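Local coordinates for biofilm-associated surface protein (Staphylococcus aureus, PDB 7C7U) that is a cell wall-anchored surface protein that takes part in staphylococcal biofilm formation, probably as a switch modulating functional amyloid assembly, and carries several bound calcium ions, at residues A[389-393]-A[407-411]; A[432-436]-A[452-458]; A[526-532]-A[599-604]. All blocks are in the same frame, centred on the assembly; numbering follows the deposited sequence.

Interaction 1: residues A[389-393]-A[407-411]; sequences DYDKD and DAENE. With CA (calcium ion), chain E; CA (calcium ion), chain D.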
ATOM      1  N   ASP A 389      -0.847   4.950   6.535  1.00 32.64           N
ATOM      2  CA  ASP A 389      -1.340   3.803   7.328  1.00 29.19           C
ATOM      3  C   ASP A 389      -2.836   4.044   7.439  1.00 28.17           C
ATOM      4  O   ASP A 389      -3.321   4.521   8.470  1.00 34.32           O
ATOM      5  CB  ASP A 389      -0.640   3.731   8.686  1.00 31.26           C
ATOM      6  CG  ASP A 389      -1.064   2.498   9.533  1.00 32.84           C
ATOM      7  OD1 ASP A 389      -1.869   1.686   9.070  1.00 29.11           O
ATOM      8  OD2 ASP A 389      -0.555   2.375  10.655  1.00 31.58           O
ATOM      9  N   TYR A 390      -3.549   3.750   6.351  1.00 28.01           N
ATOM     10  CA  TYR A 390      -4.929   4.197   6.225  1.00 35.09           C
ATOM     11  C   TYR A 390      -5.768   3.783   7.433  1.00 44.92           C
ATOM     12  O   TYR A 390      -6.584   4.569   7.932  1.00 41.42           O
ATOM     13  CB  TYR A 390      -5.532   3.650   4.933  1.00 38.40           C
ATOM     14  CG  TYR A 390      -6.940   4.145   4.671  1.00 50.05           C
ATOM     15  CD1 TYR A 390      -8.034   3.612   5.357  1.00 49.13           C
ATOM     16  CD2 TYR A 390      -7.174   5.163   3.749  1.00 55.02           C
ATOM     17  CE1 TYR A 390      -9.319   4.076   5.121  1.00 54.61           C
ATOM     18  CE2 TYR A 390      -8.453   5.634   3.507  1.00 57.37           C
ATOM     19  CZ  TYR A 390      -9.521   5.086   4.195  1.00 59.81           C
ATOM     20  OH  TYR A 390     -10.792   5.556   3.953  1.00 63.57           O
ATOM     21  N   ASP A 391      -5.548   2.571   7.943  1.00 39.14           N
ATOM     22  CA  ASP A 391      -6.355   2.037   9.031  1.00 37.70           C
ATOM     23  C   ASP A 391      -5.665   2.102  10.391  1.00 39.35           C
ATOM     24  O   ASP A 391      -6.162   1.502  11.353  1.00 46.47           O
ATOM     25  CB  ASP A 391      -6.750   0.596   8.709  1.00 35.46           C
ATOM     26  CG  ASP A 391      -5.557  -0.284   8.380  1.00 37.68           C
ATOM     27  OD1 ASP A 391      -4.429   0.038   8.797  1.00 35.06           O
ATOM     28  OD2 ASP A 391      -5.754  -1.332   7.728  1.00 39.55           O
ATOM     29  N   LYS A 392      -4.534   2.793  10.493  1.00 31.92           N
ATOM     30  CA  LYS A 392      -3.832   2.995  11.763  1.00 34.15           C
ATOM     31  C   LYS A 392      -3.637   1.678  12.530  1.00 42.77           C
ATOM     32  O   LYS A 392      -3.878   1.594  13.735  1.00 40.86           O
ATOM     33  CB  LYS A 392      -4.581   4.025  12.629  1.00 38.93           C
ATOM     34  CG  LYS A 392      -4.941   5.345  11.887  1.00 38.24           C
ATOM     35  CD  LYS A 392      -5.670   6.363  12.778  1.00 39.63           C
ATOM     36  CE  LYS A 392      -4.782   7.195  13.701  1.00 44.95           C
ATOM     37  NZ  LYS A 392      -3.340   7.064  13.456  1.00 46.58           N
ATOM     38  N   ASP A 393      -3.184   0.638  11.830  1.00 37.35           N
ATOM     39  CA  ASP A 393      -2.805  -0.606  12.503  1.00 40.19           C
ATOM     40  C   ASP A 393      -1.294  -0.787  12.620  1.00 39.41           C
ATOM     41  O   ASP A 393      -0.837  -1.858  13.043  1.00 31.26           O
ATOM     42  CB  ASP A 393      -3.413  -1.827  11.797  1.00 32.86           C
ATOM     43  CG  ASP A 393      -2.910  -2.018  10.385  1.00 38.43           C
ATOM     44  OD1 ASP A 393      -1.920  -1.368   9.988  1.00 39.58           O
ATOM     45  OD2 ASP A 393      -3.515  -2.836   9.654  1.00 37.54           O
ATOM     46  N   ASP A 407      -5.254  -6.485   4.673  1.00 43.20           N
ATOM     47  CA  ASP A 407      -6.043  -5.398   4.114  1.00 43.55           C
ATOM     48  C   ASP A 407      -5.512  -4.066   4.644  1.00 40.68           C
ATOM     49  O   ASP A 407      -5.358  -3.896   5.859  1.00 37.15           O
ATOM     50  CB  ASP A 407      -7.518  -5.607   4.478  1.00 44.03           C
ATOM     51  CG  ASP A 407      -8.458  -4.614   3.797  1.00 48.85           C
ATOM     52  OD1 ASP A 407      -7.997  -3.590   3.241  1.00 47.27           O
ATOM     53  OD2 ASP A 407      -9.681  -4.863   3.837  1.00 42.41           O
ATOM     54  N   ALA A 408      -5.191  -3.141   3.721  1.00 44.45           N
ATOM     55  CA  ALA A 408      -4.697  -1.805   4.076  1.00 41.12           C
ATOM     56  C   ALA A 408      -5.786  -0.875   4.612  1.00 44.85           C
ATOM     57  O   ALA A 408      -5.452   0.188   5.155  1.00 44.27           O
ATOM     58  CB  ALA A 408      -4.021  -1.147   2.869  1.00 41.06           C
ATOM     59  N   GLU A 409      -7.069  -1.227   4.454  1.00 48.22           N
ATOM     60  CA  GLU A 409      -8.194  -0.427   4.939  1.00 46.15           C
ATOM     61  C   GLU A 409      -9.032  -1.174   5.983  1.00 46.35           C
ATOM     62  O   GLU A 409     -10.235  -0.938   6.101  1.00 52.91           O
ATOM     63  CB  GLU A 409      -9.081   0.022   3.777  1.00 49.73           C
ATOM     64  CG  GLU A 409      -8.361   0.812   2.685  1.00 51.62           C
ATOM     65  CD  GLU A 409      -8.194   0.012   1.398  1.00 57.71           C
ATOM     66  OE1 GLU A 409      -7.840  -1.184   1.477  1.00 58.52           O
ATOM     67  OE2 GLU A 409      -8.421   0.578   0.306  1.00 65.74           O
ATOM     68  N   ASN A 410      -8.425  -2.105   6.714  1.00 43.69           N
ATOM     69  CA  ASN A 410      -9.077  -2.777   7.842  1.00 41.67           C
ATOM     70  C   ASN A 410      -8.003  -3.090   8.866  1.00 35.60           C
ATOM     71  O   ASN A 410      -7.063  -3.822   8.566  1.00 36.21           O
ATOM     72  CB  ASN A 410      -9.798  -4.058   7.407  1.00 43.45           C
ATOM     73  CG  ASN A 410     -10.583  -4.734   8.555  1.00 43.63           C
ATOM     74  OD1 ASN A 410     -10.383  -4.439   9.735  1.00 41.09           O
ATOM     75  ND2 ASN A 410     -11.476  -5.649   8.192  1.00 43.66           N
ATOM     76  N   GLU A 411      -8.116  -2.529  10.060  1.00 38.27           N
ATOM     77  CA  GLU A 411      -7.076  -2.763  11.054  1.00 38.10           C
ATOM     78  C   GLU A 411      -7.097  -4.185  11.615  1.00 37.33           C
ATOM     79  O   GLU A 411      -6.138  -4.573  12.284  1.00 37.03           O
ATOM     80  CB  GLU A 411      -7.174  -1.732  12.193  1.00 41.96           C
ATOM     81  CG  GLU A 411      -8.369  -1.853  13.134  1.00 43.28           C
ATOM     82  CD  GLU A 411      -9.623  -1.197  12.589  1.00 50.26           C
ATOM     83  OE1 GLU A 411     -10.711  -1.415  13.165  1.00 53.07           O
ATOM     84  OE2 GLU A 411      -9.518  -0.434  11.608  1.00 52.07           O
TER
HETATM   85 CA    CA E1003      -4.581  -3.568   7.961  1.00 38.19          CA
HETATM   86 CA    CA D1002      -2.209  -0.272   7.850  1.00 38.28          CA
HETATM   87  O   HOH W   1      -3.042   0.611   5.587  1.00 37.20           O
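Two type I turns, D389 to K392 and D407 to N410, lie against each other, the CA atoms of D391 and E409 5.1 Å apart. Calcium holds the turns together. With chi1 at 54°, D391 sets CG between its backbone N and carbonyl carbon, which turns the carboxylate toward the second turn and splits its oxygens between two ions: OD1 binds the chain D calcium at 2.4 Å, OD2 the chain E calcium at 2.5 Å. D393 bridges the same pair, its OD2 reaching the chain E ion at 2.1 Å. From the other turn come D407 O (2.3 Å) and N410 O to that ion. The shared metal explains how D391 OD2 can sit 2.9 Å from N410 O. Water 1, on the chain D calcium, donates to A408 O, and D407 OD1 accepts a hydrogen bond from E409 N, above its carboxylate plane, in an Asx turn. E409 CG lies over one face of the Y390 ring, 4.2 Å from its centroid, a CH-pi contact. E400 and D420 help bind the chain E calcium; D389, D391, D393, L395 and E400 occupy positions 1, 3, 5, 7 and 12 of an EF-hand-like DxDxDG loop.

Interaction 2: residues A[432-436]-A[452-458]; sequences LVGKP and VPLKEGA. With CA (calcium ion), chain G.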
ATOM      1  N   LEU A 432      -4.016 -13.011   8.573  1.00 37.27           N
ATOM      2  CA  LEU A 432      -4.962 -13.512   7.594  1.00 36.86           C
ATOM      3  C   LEU A 432      -5.720 -14.729   8.100  1.00 38.58           C
ATOM      4  O   LEU A 432      -6.526 -15.295   7.353  1.00 39.54           O
ATOM      5  CB  LEU A 432      -4.225 -13.858   6.292  1.00 35.90           C
ATOM      6  CG  LEU A 432      -3.318 -12.735   5.792  1.00 45.23           C
ATOM      7  CD1 LEU A 432      -2.634 -13.082   4.461  1.00 42.13           C
ATOM      8  CD2 LEU A 432      -4.137 -11.459   5.667  1.00 44.04           C
ATOM      9  N   VAL A 433      -5.470 -15.149   9.338  1.00 35.29           N
ATOM     10  CA  VAL A 433      -6.016 -16.391   9.881  1.00 36.48           C
ATOM     11  C   VAL A 433      -6.643 -16.075  11.238  1.00 33.82           C
ATOM     12  O   VAL A 433      -5.927 -15.791  12.204  1.00 34.30           O
ATOM     13  CB  VAL A 433      -4.943 -17.482  10.021  1.00 34.60           C
ATOM     14  CG1 VAL A 433      -5.533 -18.753  10.705  1.00 38.08           C
ATOM     15  CG2 VAL A 433      -4.329 -17.818   8.665  1.00 38.07           C
ATOM     16  N   GLY A 434      -7.968 -16.148  11.318  1.00 37.39           N
ATOM     17  CA  GLY A 434      -8.677 -15.929  12.569  1.00 37.36           C
ATOM     18  C   GLY A 434      -8.574 -17.065  13.576  1.00 40.06           C
ATOM     19  O   GLY A 434      -7.655 -17.886  13.525  1.00 35.41           O
ATOM     20  N   LYS A 435      -9.511 -17.110  14.515  1.00 39.05           N
ATOM     21  CA  LYS A 435      -9.461 -18.057  15.625  1.00 38.51           C
ATOM     22  C   LYS A 435     -10.105 -19.381  15.221  1.00 37.45           C
ATOM     23  O   LYS A 435     -11.260 -19.396  14.775  1.00 38.23           O
ATOM     24  CB  LYS A 435     -10.168 -17.483  16.841  1.00 37.51           C
ATOM     25  CG  LYS A 435      -9.968 -18.261  18.134  1.00 39.49           C
ATOM     26  CD  LYS A 435     -10.777 -17.643  19.243  1.00 42.39           C
ATOM     27  CE  LYS A 435     -10.445 -18.262  20.589  1.00 48.90           C
ATOM     28  NZ  LYS A 435     -11.437 -17.830  21.625  1.00 53.57           N
ATOM     29  N   PRO A 436      -9.406 -20.497  15.366  1.00 36.87           N
ATOM     30  CA  PRO A 436     -10.012 -21.780  15.005  1.00 38.25           C
ATOM     31  C   PRO A 436     -11.171 -22.104  15.936  1.00 36.99           C
ATOM     32  O   PRO A 436     -11.208 -21.665  17.088  1.00 37.50           O
ATOM     33  CB  PRO A 436      -8.859 -22.779  15.176  1.00 37.39           C
ATOM     34  CG  PRO A 436      -7.949 -22.165  16.183  1.00 31.67           C
ATOM     35  CD  PRO A 436      -8.087 -20.653  16.006  1.00 39.50           C
ATOM     36  N   VAL A 452     -11.903 -22.425  10.457  1.00 40.09           N
ATOM     37  CA  VAL A 452     -11.150 -21.262  10.908  1.00 32.97           C
ATOM     38  C   VAL A 452     -11.238 -20.209   9.808  1.00 43.18           C
ATOM     39  O   VAL A 452     -11.177 -20.561   8.619  1.00 42.93           O
ATOM     40  CB  VAL A 452      -9.706 -21.651  11.270  1.00 33.84           C
ATOM     41  CG1 VAL A 452      -9.022 -22.346  10.100  1.00 38.26           C
ATOM     42  CG2 VAL A 452      -8.905 -20.435  11.753  1.00 39.45           C
ATOM     43  N   PRO A 453     -11.417 -18.927  10.143  1.00 38.56           N
ATOM     44  CA  PRO A 453     -11.476 -17.900   9.093  1.00 42.09           C
ATOM     45  C   PRO A 453     -10.128 -17.778   8.406  1.00 39.84           C
ATOM     46  O   PRO A 453      -9.099 -17.611   9.066  1.00 39.94           O
ATOM     47  CB  PRO A 453     -11.844 -16.619   9.857  1.00 39.57           C
ATOM     48  CG  PRO A 453     -12.428 -17.090  11.159  1.00 40.21           C
ATOM     49  CD  PRO A 453     -11.670 -18.357  11.478  1.00 38.68           C
ATOM     50  N   LEU A 454     -10.146 -17.896   7.077  1.00 42.31           N
ATOM     51  CA  LEU A 454      -8.970 -17.713   6.236  1.00 40.11           C
ATOM     52  C   LEU A 454      -9.252 -16.589   5.249  1.00 44.26           C
ATOM     53  O   LEU A 454     -10.270 -16.610   4.549  1.00 44.93           O
ATOM     54  CB  LEU A 454      -8.607 -18.991   5.473  1.00 38.55           C
ATOM     55  CG  LEU A 454      -8.299 -20.224   6.334  1.00 44.22           C
ATOM     56  CD1 LEU A 454      -8.152 -21.466   5.453  1.00 38.43           C
ATOM     57  CD2 LEU A 454      -7.061 -20.009   7.215  1.00 38.91           C
ATOM     58  N   LYS A 455      -8.350 -15.622   5.187  1.00 44.53           N
ATOM     59  CA  LYS A 455      -8.509 -14.451   4.334  1.00 45.52           C
ATOM     60  C   LYS A 455      -7.694 -14.612   3.051  1.00 47.44           C
ATOM     61  O   LYS A 455      -6.814 -15.466   2.953  1.00 49.83           O
ATOM     62  CB  LYS A 455      -8.112 -13.197   5.110  1.00 43.93           C
ATOM     63  CG  LYS A 455      -8.882 -13.072   6.418  1.00 41.11           C
ATOM     64  CD  LYS A 455     -10.386 -13.214   6.163  1.00 45.60           C
ATOM     65  CE  LYS A 455     -11.153 -13.504   7.435  1.00 45.31           C
ATOM     66  NZ  LYS A 455     -12.634 -13.380   7.261  1.00 49.68           N
ATOM     67  N   GLU A 456      -7.991 -13.754   2.064  1.00 54.98           N
ATOM     68  CA  GLU A 456      -7.681 -14.078   0.667  1.00 55.49           C
ATOM     69  C   GLU A 456      -6.201 -14.394   0.450  1.00 57.62           C
ATOM     70  O   GLU A 456      -5.864 -15.205  -0.421  1.00 58.76           O
ATOM     71  CB  GLU A 456      -8.132 -12.939  -0.254  1.00 60.92           C
ATOM     72  CG  GLU A 456      -8.185 -13.311  -1.751  1.00 66.16           C
ATOM     73  CD  GLU A 456      -6.980 -12.853  -2.572  1.00 75.50           C
ATOM     74  OE1 GLU A 456      -5.842 -12.861  -2.052  1.00 72.49           O
ATOM     75  OE2 GLU A 456      -7.179 -12.487  -3.756  1.00 80.32           O
ATOM     76  N   GLY A 457      -5.307 -13.795   1.223  1.00 55.30           N
ATOM     77  CA  GLY A 457      -3.912 -14.113   0.982  1.00 52.93           C
ATOM     78  C   GLY A 457      -3.325 -15.241   1.807  1.00 52.33           C
ATOM     79  O   GLY A 457      -2.126 -15.529   1.690  1.00 45.34           O
ATOM     80  N   ALA A 458      -4.133 -15.898   2.638  1.00 48.16           N
ATOM     81  CA  ALA A 458      -3.602 -16.870   3.583  1.00 45.95           C
ATOM     82  C   ALA A 458      -2.838 -17.984   2.873  1.00 43.50           C
ATOM     83  O   ALA A 458      -3.205 -18.420   1.778  1.00 41.74           O
ATOM     84  CB  ALA A 458      -4.736 -17.459   4.426  1.00 41.60           C
TER
HETATM   85 CA    CA G1005      -4.988 -13.846  13.095  1.00 40.03          CA
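G434 O is buried with no polar partner in the model and rests instead against a methyl group, V452 CG2, 3.3 Å away. Beside it the two segments run antiparallel and join in a single bridge, V433 with L454, a non-hydrogen-bonded pair flanked by one bond on each side. K455 N donates to L432 O at 2.9 Å, in the carbonyl plane. G434 N donates to P453 O, tilted 24° from that carbonyl's plane, and V433 CA adds a CA-H...O contact to the same oxygen. Neither flanking pair closes a second bond: P453 has no N-H to offer, while L432 N turns to S430 OG and K455 O takes A458 N within the type I turn that follows. The two V433 methyls take different partners: CG2 meets L454 CD2 at 3.8 Å, the side chains lying alongside and pointing the same way, and CG1 meets V452 CG2 at 3.9 Å. V452 places CG2 anti to its backbone N, which carries this branch over the G434 carbonyl and up to P436 N, and P436 CB is 4.1 Å from V452 CG2. At the other end L432 CD1 lies 3.5 Å from G457 C, and L432 CB meets A458 CB, so the leucine lies against the last two residues of the turn; the K455 aliphatic chain starts over the L432 carbonyl, its CG 3.4 Å from L432 O. The V433 carbonyl, unused by the bridge, binds the chain G calcium at 2.3 Å. S430, D414, D416, E423 and E509 complete that site, in which ligands of a second EF-hand-like loop (D412, D414, D416, K418, E423) meet a residue of strand 509-516, joining the calcium-binding region to the beta domain that follows.

Interaction 3: residues A[526-532]-A[599-604]; sequences INPVDDN and ITVTDA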
ATOM      1  N   ILE A 526     -21.927 -24.976  14.273  1.00 44.81           N
ATOM      2  CA  ILE A 526     -22.293 -24.627  12.902  1.00 47.70           C
ATOM      3  C   ILE A 526     -21.131 -23.876  12.268  1.00 43.53           C
ATOM      4  O   ILE A 526     -20.595 -22.938  12.867  1.00 48.94           O
ATOM      5  CB  ILE A 526     -23.574 -23.768  12.860  1.00 47.75           C
ATOM      6  CG1 ILE A 526     -24.693 -24.441  13.649  1.00 51.16           C
ATOM      7  CG2 ILE A 526     -24.022 -23.524  11.431  1.00 43.94           C
ATOM      8  CD1 ILE A 526     -25.845 -23.518  13.978  1.00 52.01           C
ATOM      9  N   ASN A 527     -20.738 -24.286  11.064  1.00 47.95           N
ATOM     10  CA  ASN A 527     -19.715 -23.544  10.343  1.00 47.31           C
ATOM     11  C   ASN A 527     -20.308 -22.247   9.785  1.00 48.27           C
ATOM     12  O   ASN A 527     -21.519 -22.159   9.562  1.00 48.36           O
ATOM     13  CB  ASN A 527     -19.129 -24.380   9.205  1.00 46.68           C
ATOM     14  CG  ASN A 527     -18.248 -25.513   9.699  1.00 45.05           C
ATOM     15  OD1 ASN A 527     -17.933 -25.606  10.888  1.00 43.03           O
ATOM     16  ND2 ASN A 527     -17.821 -26.366   8.775  1.00 43.17           N
ATOM     17  N   PRO A 528     -19.481 -21.224   9.559  1.00 49.12           N
ATOM     18  CA  PRO A 528     -20.007 -19.957   9.026  1.00 51.94           C
ATOM     19  C   PRO A 528     -20.808 -20.174   7.745  1.00 54.22           C
ATOM     20  O   PRO A 528     -20.511 -21.066   6.947  1.00 53.44           O
ATOM     21  CB  PRO A 528     -18.743 -19.130   8.776  1.00 48.90           C
ATOM     22  CG  PRO A 528     -17.756 -19.650   9.777  1.00 49.21           C
ATOM     23  CD  PRO A 528     -18.045 -21.129   9.890  1.00 44.96           C
ATOM     24  N   VAL A 529     -21.866 -19.379   7.580  1.00 55.07           N
ATOM     25  CA  VAL A 529     -22.788 -19.498   6.457  1.00 59.70           C
ATOM     26  C   VAL A 529     -23.018 -18.106   5.879  1.00 61.04           C
ATOM     27  O   VAL A 529     -23.304 -17.166   6.626  1.00 62.11           O
ATOM     28  CB  VAL A 529     -24.131 -20.127   6.888  1.00 61.46           C
ATOM     29  CG1 VAL A 529     -25.094 -20.194   5.712  1.00 61.38           C
ATOM     30  CG2 VAL A 529     -23.923 -21.518   7.508  1.00 55.70           C
ATOM     31  N   ASP A 530     -22.895 -17.968   4.559  1.00 60.88           N
ATOM     32  CA  ASP A 530     -23.228 -16.710   3.897  1.00 68.19           C
ATOM     33  C   ASP A 530     -24.417 -16.912   2.963  1.00 71.20           C
ATOM     34  O   ASP A 530     -24.855 -18.040   2.705  1.00 64.55           O
ATOM     35  CB  ASP A 530     -22.023 -16.102   3.145  1.00 64.97           C
ATOM     36  CG  ASP A 530     -21.514 -16.965   1.986  1.00 67.65           C
ATOM     37  OD1 ASP A 530     -22.316 -17.558   1.234  1.00 68.93           O
ATOM     38  OD2 ASP A 530     -20.280 -17.014   1.800  1.00 70.10           O
ATOM     39  N   ASP A 531     -24.935 -15.787   2.453  1.00 70.48           N
ATOM     40  CA  ASP A 531     -26.155 -15.764   1.651  1.00 71.83           C
ATOM     41  C   ASP A 531     -25.952 -16.263   0.228  1.00 75.51           C
ATOM     42  O   ASP A 531     -26.832 -16.059  -0.616  1.00 78.43           O
ATOM     43  CB  ASP A 531     -26.759 -14.353   1.627  1.00 73.24           C
ATOM     44  CG  ASP A 531     -25.749 -13.279   1.265  1.00 72.40           C
ATOM     45  OD1 ASP A 531     -24.929 -13.500   0.353  1.00 71.62           O
ATOM     46  OD2 ASP A 531     -25.788 -12.203   1.893  1.00 73.26           O
ATOM     47  N   ASN A 532     -24.812 -16.896  -0.054  1.00 76.42           N
ATOM     48  CA  ASN A 532     -24.592 -17.613  -1.299  1.00 75.75           C
ATOM     49  C   ASN A 532     -24.521 -19.120  -1.084  1.00 75.63           C
ATOM     50  O   ASN A 532     -24.550 -19.876  -2.062  1.00 76.77           O
ATOM     51  CB  ASN A 532     -23.292 -17.118  -1.960  1.00 78.43           C
ATOM     52  CG  ASN A 532     -23.246 -17.378  -3.457  1.00 82.75           C
ATOM     53  OD1 ASN A 532     -24.282 -17.495  -4.115  1.00 88.13           O
ATOM     54  ND2 ASN A 532     -22.037 -17.465  -4.003  1.00 78.85           N
ATOM     55  N   ILE A 599     -24.722 -18.633  15.169  1.00 53.70           N
ATOM     56  CA  ILE A 599     -24.000 -18.271  13.957  1.00 57.34           C
ATOM     57  C   ILE A 599     -24.893 -17.346  13.141  1.00 60.36           C
ATOM     58  O   ILE A 599     -26.065 -17.662  12.903  1.00 60.33           O
ATOM     59  CB  ILE A 599     -23.604 -19.510  13.130  1.00 54.76           C
ATOM     60  CG1 ILE A 599     -22.565 -20.338  13.880  1.00 57.56           C
ATOM     61  CG2 ILE A 599     -23.056 -19.106  11.777  1.00 54.80           C
ATOM     62  CD1 ILE A 599     -21.273 -19.583  14.147  1.00 55.75           C
ATOM     63  N   THR A 600     -24.349 -16.207  12.725  1.00 61.05           N
ATOM     64  CA  THR A 600     -25.092 -15.234  11.932  1.00 60.61           C
ATOM     65  C   THR A 600     -24.685 -15.344  10.469  1.00 59.10           C
ATOM     66  O   THR A 600     -23.492 -15.344  10.150  1.00 57.28           O
ATOM     67  CB  THR A 600     -24.863 -13.810  12.440  1.00 58.09           C
ATOM     68  OG1 THR A 600     -25.218 -13.733  13.826  1.00 56.24           O
ATOM     69  CG2 THR A 600     -25.713 -12.826  11.653  1.00 62.57           C
ATOM     70  N   VAL A 601     -25.677 -15.443   9.585  1.00 59.04           N
ATOM     71  CA  VAL A 601     -25.391 -15.499   8.161  1.00 63.09           C
ATOM     72  C   VAL A 601     -24.841 -14.151   7.718  1.00 64.52           C
ATOM     73  O   VAL A 601     -25.362 -13.092   8.094  1.00 65.36           O
ATOM     74  CB  VAL A 601     -26.649 -15.889   7.369  1.00 66.99           C
ATOM     75  CG1 VAL A 601     -26.330 -16.010   5.880  1.00 65.85           C
ATOM     76  CG2 VAL A 601     -27.228 -17.198   7.911  1.00 65.43           C
ATOM     77  N   THR A 602     -23.773 -14.181   6.933  1.00 63.63           N
ATOM     78  CA  THR A 602     -23.090 -12.968   6.518  1.00 67.63           C
ATOM     79  C   THR A 602     -23.312 -12.700   5.038  1.00 68.16           C
ATOM     80  O   THR A 602     -23.881 -13.511   4.303  1.00 63.93           O
ATOM     81  CB  THR A 602     -21.588 -13.054   6.814  1.00 65.25           C
ATOM     82  OG1 THR A 602     -21.015 -14.123   6.048  1.00 60.24           O
ATOM     83  CG2 THR A 602     -21.342 -13.275   8.304  1.00 61.59           C
ATOM     84  N   ASP A 603     -22.848 -11.530   4.617  1.00 71.88           N
ATOM     85  CA  ASP A 603     -22.950 -11.110   3.229  1.00 71.06           C
ATOM     86  C   ASP A 603     -21.819 -11.758   2.437  1.00 71.79           C
ATOM     87  O   ASP A 603     -20.641 -11.571   2.764  1.00 73.26           O
ATOM     88  CB  ASP A 603     -22.892  -9.586   3.144  1.00 73.59           C
ATOM     89  CG  ASP A 603     -23.079  -9.072   1.735  1.00 74.50           C
ATOM     90  OD1 ASP A 603     -24.236  -9.018   1.263  1.00 74.01           O
ATOM     91  OD2 ASP A 603     -22.063  -8.726   1.100  1.00 76.26           O
ATOM     92  N   ALA A 604     -22.177 -12.517   1.398  1.00 71.71           N
ATOM     93  CA  ALA A 604     -21.214 -13.356   0.692  1.00 73.19           C
ATOM     94  C   ALA A 604     -20.148 -12.570  -0.064  1.00 73.32           C
ATOM     95  O   ALA A 604     -19.195 -13.183  -0.559  1.00 71.66           O
ATOM     96  CB  ALA A 604     -21.942 -14.285  -0.282  1.00 70.95           C
TER
HETATM   97  O   HOH W   2     -21.820 -17.267   9.123  1.00 58.68           O
HETATM   98  O   HOH W   3     -25.599 -10.641  -0.535  1.00 63.12           O
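V529 O is gripped from across the contact by T602 N, at 3.0 Å and in the carbonyl plane, and by the CA-H of V601, whose CA is 3.1 Å away. T602 then returns a bond: D531 N donates to T602 O at 3.1 Å, the donor nitrogen almost in line with the C=O bond, though the N-H points off that line (142° at the hydrogen). The two bonds straddle D530 and make a single parallel bridge between D530 and T602. Upstream the backbones part, and water 2 spans the gap, accepting from V529 N and donating to T600 O. I599 fills the wider end: its CG1 meets I526 CB at 3.7 Å, and its CG2 faces P528. Beyond the bridge the D531 carboxylate reaches over the other segment. Its OD1 takes A604 N at 3.1 Å, from 43° out of the carboxylate plane. Its OD2 stands 3.6 Å from D603 OD1, a like-charge approach that water 3 probably eases by donating to D603 OD1 and, weakly, to D531 OD2. D530 holds CG between its backbone N and carbonyl carbon (chi1 64°), where OD1 can accept N532 N, two residues on, in an Asx turn and CG packs on A604 CB, 3.5 Å away. The chain leaving strand 591-600, an outermost strand of its four-stranded sheet, runs beside the segment leading into strand 535-539. I526 packs on L582 and S584 of strand 581-588 and on I536, and V601 also touches L582. N527 and P528 meet S451 of strand 447-451, in the preceding beta domain.

In the fold
From the N terminus, strand 381-388 runs into interaction 1, which closes a loop around helix 397-404 and its calcium pair. Helix 420-427 follows, then interaction 2 closes the hairpin of strands 437-442 and 447-451, fastening the start of the seven-stranded sheet to the next calcium site. Interaction 3 closes the longest of the three loops, bringing the entry and the exit of the last beta domain together. The three are in series, neither nested nor crossed. The centres of interactions 1 and 2 are about 17 Å apart and those of 2 and 3 about 15 Å, and the contacts do not touch one another. Together they mark successive junctions from the calcium-binding region toward the C terminus.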